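Local coordinates for amidohydrolase (Brucella melitensis biovar Abortus, PDB 4F0L), which probably acts as a metal-dependent deaminase of the amidohydrolase family, binding a single metal ion, here iron(III), in a TIM-barrel domain, at residues Leu211-Pro215 with Val229-Leu233; Leu340-Tyr345 with Trp415-Gly419. One frame throughout, in Å; residues are numbered along the deposited sequence.

Interaction 1 (Leu211-Pro215 with Val229-Leu233)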
loop_
_atom_site.group_PDB
_atom_site.type_symbol
_atom_site.label_atom_id
_atom_site.label_comp_id
_atom_site.label_asym_id
_atom_site.label_seq_id
_atom_site.Cartn_x
_atom_site.Cartn_y
_atom_site.Cartn_z
ATOM N N LEU B 211 -21.941 -17.734 14.807
ATOM C CA LEU B 211 -22.921 -16.625 14.897
ATOM C C LEU B 211 -22.693 -15.891 16.199
ATOM O O LEU B 211 -22.864 -16.480 17.286
ATOM C CB LEU B 211 -24.369 -17.137 14.833
ATOM C CG LEU B 211 -25.530 -16.126 14.959
ATOM C CD1 LEU B 211 -25.482 -15.132 13.804
ATOM C CD2 LEU B 211 -26.893 -16.820 15.023
ATOM N N GLY B 212 -22.293 -14.616 16.103
ATOM C CA GLY B 212 -22.153 -13.768 17.275
ATOM C C GLY B 212 -23.080 -12.558 17.173
ATOM O O GLY B 212 -24.042 -12.587 16.404
ATOM N N VAL B 213 -22.791 -11.511 17.932
ATOM C CA VAL B 213 -23.570 -10.261 17.902
ATOM C C VAL B 213 -22.645 -9.049 17.850
ATOM O O VAL B 213 -21.490 -9.121 18.283
ATOM C CB VAL B 213 -24.512 -10.128 19.120
ATOM C CG1 VAL B 213 -25.441 -11.356 19.238
ATOM C CG2 VAL B 213 -23.700 -9.919 20.384
ATOM N N ALA B 214 -23.148 -7.959 17.267
ATOM C CA ALA B 214 -22.347 -6.768 17.027
ATOM C C ALA B 214 -23.150 -5.526 17.437
ATOM O O ALA B 214 -23.752 -4.882 16.595
ATOM C CB ALA B 214 -21.920 -6.670 15.562
ATOM N N PRO B 215 -23.141 -5.182 18.740
ATOM C CA PRO B 215 -23.587 -3.837 19.070
ATOM C C PRO B 215 -22.784 -2.820 18.278
ATOM O O PRO B 215 -21.547 -2.876 18.253
ATOM C CB PRO B 215 -23.305 -3.720 20.573
ATOM C CG PRO B 215 -22.399 -4.857 20.917
ATOM C CD PRO B 215 -22.680 -5.934 19.915
ATOM N N VAL B 229 -28.283 -7.497 24.396
ATOM C CA VAL B 229 -27.717 -8.034 23.154
ATOM C C VAL B 229 -26.564 -8.978 23.440
ATOM O O VAL B 229 -26.480 -10.052 22.841
ATOM C CB VAL B 229 -27.302 -6.888 22.203
ATOM C CG1 VAL B 229 -26.511 -7.404 21.026
ATOM C CG2 VAL B 229 -28.549 -6.147 21.745
ATOM N N THR B 230 -25.722 -8.620 24.397
ATOM C CA THR B 230 -24.517 -9.399 24.682
ATOM C C THR B 230 -24.783 -10.615 25.607
ATOM O O THR B 230 -23.871 -11.370 25.940
ATOM C CB THR B 230 -23.395 -8.479 25.221
ATOM O OG1 THR B 230 -23.829 -7.818 26.405
ATOM C CG2 THR B 230 -23.069 -7.396 24.210
ATOM N N GLN B 231 -26.043 -10.807 25.992
ATOM C CA GLN B 231 -26.467 -11.963 26.759
ATOM C C GLN B 231 -27.187 -12.983 25.872
ATOM O O GLN B 231 -27.437 -14.098 26.314
ATOM C CB GLN B 231 -27.370 -11.526 27.955
ATOM N N LEU B 232 -27.490 -12.632 24.621
ATOM C CA LEU B 232 -28.254 -13.546 23.759
ATOM C C LEU B 232 -27.542 -14.853 23.485
ATOM O O LEU B 232 -28.162 -15.909 23.497
ATOM C CB LEU B 232 -28.590 -12.913 22.408
ATOM C CG LEU B 232 -29.705 -11.893 22.357
ATOM C CD1 LEU B 232 -29.809 -11.410 20.912
ATOM C CD2 LEU B 232 -31.052 -12.447 22.880
ATOM N N LEU B 233 -26.246 -14.771 23.201
ATOM C CA LEU B 233 -25.435 -15.908 22.832
ATOM C C LEU B 233 -24.136 -15.771 23.641
ATOM O O LEU B 233 -23.107 -15.317 23.116
ATOM C CB LEU B 233 -25.156 -15.908 21.316
ATOM C CG LEU B 233 -26.380 -16.102 20.397
ATOM C CD1 LEU B 233 -26.072 -15.718 18.940
ATOM C CD2 LEU B 233 -26.986 -17.515 20.518
#

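Interaction 2 (Leu340-Tyr345 with Trp415-Gly419)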
loop_
_atom_site.group_PDB
_atom_site.type_symbol
_atom_site.label_atom_id
_atom_site.label_comp_id
_atom_site.label_asym_id
_atom_site.label_seq_id
_atom_site.Cartn_x
_atom_site.Cartn_y
_atom_site.Cartn_z
ATOM N N LEU B 340 -1.135 -5.172 6.769
ATOM C CA LEU B 340 -0.037 -5.331 7.707
ATOM C C LEU B 340 1.013 -4.257 7.455
ATOM O O LEU B 340 1.591 -3.684 8.418
ATOM C CB LEU B 340 0.572 -6.731 7.606
ATOM C CG LEU B 340 -0.347 -7.868 8.063
ATOM C CD1 LEU B 340 0.376 -9.218 7.967
ATOM C CD2 LEU B 340 -0.885 -7.603 9.479
ATOM N N ARG B 341 1.319 -4.012 6.185
ATOM C CA ARG B 341 2.275 -2.968 5.848
ATOM C C ARG B 341 1.797 -1.632 6.408
ATOM O O ARG B 341 2.581 -0.887 7.023
ATOM C CB ARG B 341 2.438 -2.912 4.335
ATOM C CG ARG B 341 3.467 -1.991 3.832
ATOM C CD ARG B 341 3.820 -2.307 2.370
ATOM N NE ARG B 341 2.712 -2.048 1.471
ATOM C CZ ARG B 341 2.018 -2.966 0.790
ATOM N NH1 ARG B 341 1.020 -2.574 0.012
ATOM N NH2 ARG B 341 2.282 -4.261 0.848
ATOM N N GLN B 342 0.532 -1.298 6.172
ATOM C CA GLN B 342 -0.022 -0.030 6.682
ATOM C C GLN B 342 0.044 0.061 8.218
ATOM O O GLN B 342 0.407 1.106 8.768
ATOM C CB GLN B 342 -1.436 0.194 6.164
ATOM C CG GLN B 342 -2.165 1.429 6.715
ATOM C CD GLN B 342 -1.466 2.725 6.390
ATOM O OE1 GLN B 342 -0.896 2.855 5.314
ATOM N NE2 GLN B 342 -1.458 3.681 7.336
ATOM N N LEU B 343 -0.263 -1.042 8.906
ATOM C CA LEU B 343 -0.113 -1.067 10.350
ATOM C C LEU B 343 1.326 -0.703 10.772
ATOM O O LEU B 343 1.534 0.258 11.530
ATOM C CB LEU B 343 -0.520 -2.425 10.903
ATOM C CG LEU B 343 -0.347 -2.655 12.397
ATOM C CD1 LEU B 343 -1.092 -1.610 13.231
ATOM C CD2 LEU B 343 -0.753 -4.104 12.727
ATOM N N GLU B 344 2.314 -1.416 10.237
ATOM C CA GLU B 344 3.690 -1.158 10.585
ATOM C C GLU B 344 4.099 0.253 10.219
ATOM O O GLU B 344 4.727 0.944 11.035
ATOM C CB GLU B 344 4.602 -2.200 9.916
ATOM C CG GLU B 344 6.125 -1.984 10.032
ATOM C CD GLU B 344 6.688 -2.024 11.439
ATOM O OE1 GLU B 344 6.011 -2.491 12.411
ATOM O OE2 GLU B 344 7.843 -1.565 11.589
ATOM N N TYR B 345 3.774 0.678 8.998
ATOM C CA TYR B 345 4.261 1.951 8.521
ATOM C C TYR B 345 3.627 3.091 9.309
ATOM O O TYR B 345 4.270 4.117 9.511
ATOM C CB TYR B 345 4.062 2.153 7.006
ATOM C CG TYR B 345 5.003 1.349 6.091
ATOM C CD1 TYR B 345 6.042 0.568 6.598
ATOM C CD2 TYR B 345 4.879 1.436 4.726
ATOM C CE1 TYR B 345 6.907 -0.134 5.757
ATOM C CE2 TYR B 345 5.726 0.728 3.875
ATOM C CZ TYR B 345 6.767 -0.022 4.394
ATOM O OH TYR B 345 7.604 -0.694 3.531
ATOM N N TRP B 415 6.924 -10.713 0.779
ATOM C CA TRP B 415 5.520 -10.653 0.489
ATOM C C TRP B 415 4.926 -9.377 0.967
ATOM O O TRP B 415 4.234 -8.691 0.223
ATOM C CB TRP B 415 4.828 -11.811 1.197
ATOM C CG TRP B 415 3.350 -11.933 0.997
ATOM C CD1 TRP B 415 2.579 -11.475 -0.076
ATOM C CD2 TRP B 415 2.419 -12.614 1.872
ATOM N NE1 TRP B 415 1.270 -11.807 0.098
ATOM C CE2 TRP B 415 1.112 -12.512 1.240
ATOM C CE3 TRP B 415 2.525 -13.262 3.101
ATOM C CZ2 TRP B 415 -0.027 -13.055 1.822
ATOM C CZ3 TRP B 415 1.373 -13.795 3.679
ATOM C CH2 TRP B 415 0.134 -13.698 3.048
ATOM N N ILE B 416 5.155 -9.051 2.231
ATOM C CA ILE B 416 4.419 -7.959 2.870
ATOM C C ILE B 416 4.999 -6.586 2.545
ATOM O O ILE B 416 4.251 -5.638 2.390
ATOM C CB ILE B 416 4.388 -8.152 4.395
ATOM C CG1 ILE B 416 3.500 -9.346 4.739
ATOM C CG2 ILE B 416 3.905 -6.876 5.104
ATOM C CD1 ILE B 416 3.723 -9.903 6.140
ATOM N N PHE B 417 6.321 -6.470 2.435
ATOM C CA PHE B 417 6.961 -5.163 2.275
ATOM C C PHE B 417 7.486 -4.841 0.903
ATOM O O PHE B 417 7.608 -3.693 0.557
ATOM C CB PHE B 417 8.075 -4.990 3.316
ATOM C CG PHE B 417 7.562 -4.959 4.728
ATOM C CD1 PHE B 417 6.905 -3.840 5.217
ATOM C CD2 PHE B 417 7.670 -6.076 5.548
ATOM C CE1 PHE B 417 6.416 -3.805 6.512
ATOM C CE2 PHE B 417 7.159 -6.051 6.844
ATOM C CZ PHE B 417 6.537 -4.918 7.332
ATOM N N ALA B 418 7.851 -5.858 0.134
ATOM C CA ALA B 418 8.570 -5.636 -1.120
ATOM C C ALA B 418 7.792 -6.082 -2.336
ATOM O O ALA B 418 8.284 -5.911 -3.426
ATOM C CB ALA B 418 9.933 -6.316 -1.094
ATOM N N GLY B 419 6.608 -6.672 -2.158
ATOM C CA GLY B 419 5.799 -7.109 -3.307
ATOM C C GLY B 419 6.448 -8.254 -4.084
ATOM O O GLY B 419 6.166 -8.453 -5.273
HETATM O O HOH W 1 6.839 -1.053 1.176
#

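Interaction 1 (Leu211-Pro215 with Val229-Leu233)
V213 is the bump of this contact, and the turn V229-L232 and L233 after it supply the hollow. The V213 side chain leaves the strand toward the turn and fits between V229 on one side and L233 on the other. Its CG2 lies 3.7 Å from V229 O and 3.8 Å from V229 CG1. The V213 and V229 side chains run alongside each other in opposite senses, methyl beside methyl. V229 CG1 stands anti to its own backbone N (chi1 171°), which carries this methyl to the strand. It sits over the notch between V213 and P215, touching both, with P215 CD at 4.3 Å. P215 CG in turn meets the methyl T230 CG2 at 4.2 Å.

At the other end L233 reaches back over the strand. Its CD1 lies 3.7 Å from L211 O and 4.0 Å from L211 CG, and the two leucine side chains meet at a slant. The same CD1 is a looser neighbour of V213 CG1, at 4.4 Å. No hydrogen bond joins the segments. The turn from V229 to L232 is a type I beta turn, closed by L232 N to V229 O. T230 OG1 is bonded to L226 O in the preceding helix.

The contact belongs to a beta-alpha unit of the barrel: strand 210-215, helix 223-229, and the loop leading to strand 238-242. V213 and P215 also touch V238 of that next strand. L211 packs on L163 and P165 of strand 160-167, while V229 and L233 rest against F192 and I196 of helix 189-203.

Interaction 2 (Leu340-Tyr345 with Trp415-Gly419)
Two helices of the amidohydrolase domain meet here, 336-351 and the C-terminal end of 408-417, with R341 binding a carbonyl at that end. R341 NH2 donates to I416 O at 2.9 Å, with a nearly straight N-H...O angle of 166°. The oxygen lies in the guanidinium plane, while the donor is tilted out of the carbonyl plane. R341 CD lies 3.4 Å from I416 O, and the bend at chi3 (66°) turns the guanidinium back to the same oxygen. R341 NH1 forms a salt bridge with D338.

The F417 ring fits among R341, E344 and Y345. Its CE1 touches E344 CG at 4.0 Å. Y345 OH approaches the F417 ring edge, 3.6 Å from CD1; the two rings are oblique, with planes 37° apart. A water links Y345 OH to F417 O, donating to the latter. L340 CD1 also meets I416 CD1 at 3.9 Å.

E344 turns its carboxylate to R348 and to the backbone N of V356 and L357. Y345 OH also bonds N306 of the second subunit, which packs E78 on F417. Helix 364-379 lies against E344 and F417, and L340 rests on I326 of strand 323-326.

Interactions 1 and 2 are both mainly buried and lie on opposite sides of the chain's centre, with nearest atoms about 21 Å apart. They share no helix or strand. Interaction 1 is local, joining a barrel strand to the turn after the next helix, and held by van der Waals contacts, mostly apolar, with no hydrogen bond across its segments. P215 is its nearest approach to the metal site, about 9 Å from the H241 side chain. Interaction 2 joins helices distant in sequence, away from the metal. It mixes apolar and aromatic contacts with an arginine-carbonyl bond and a bridging water. Only interaction 2 is touched by the second subunit.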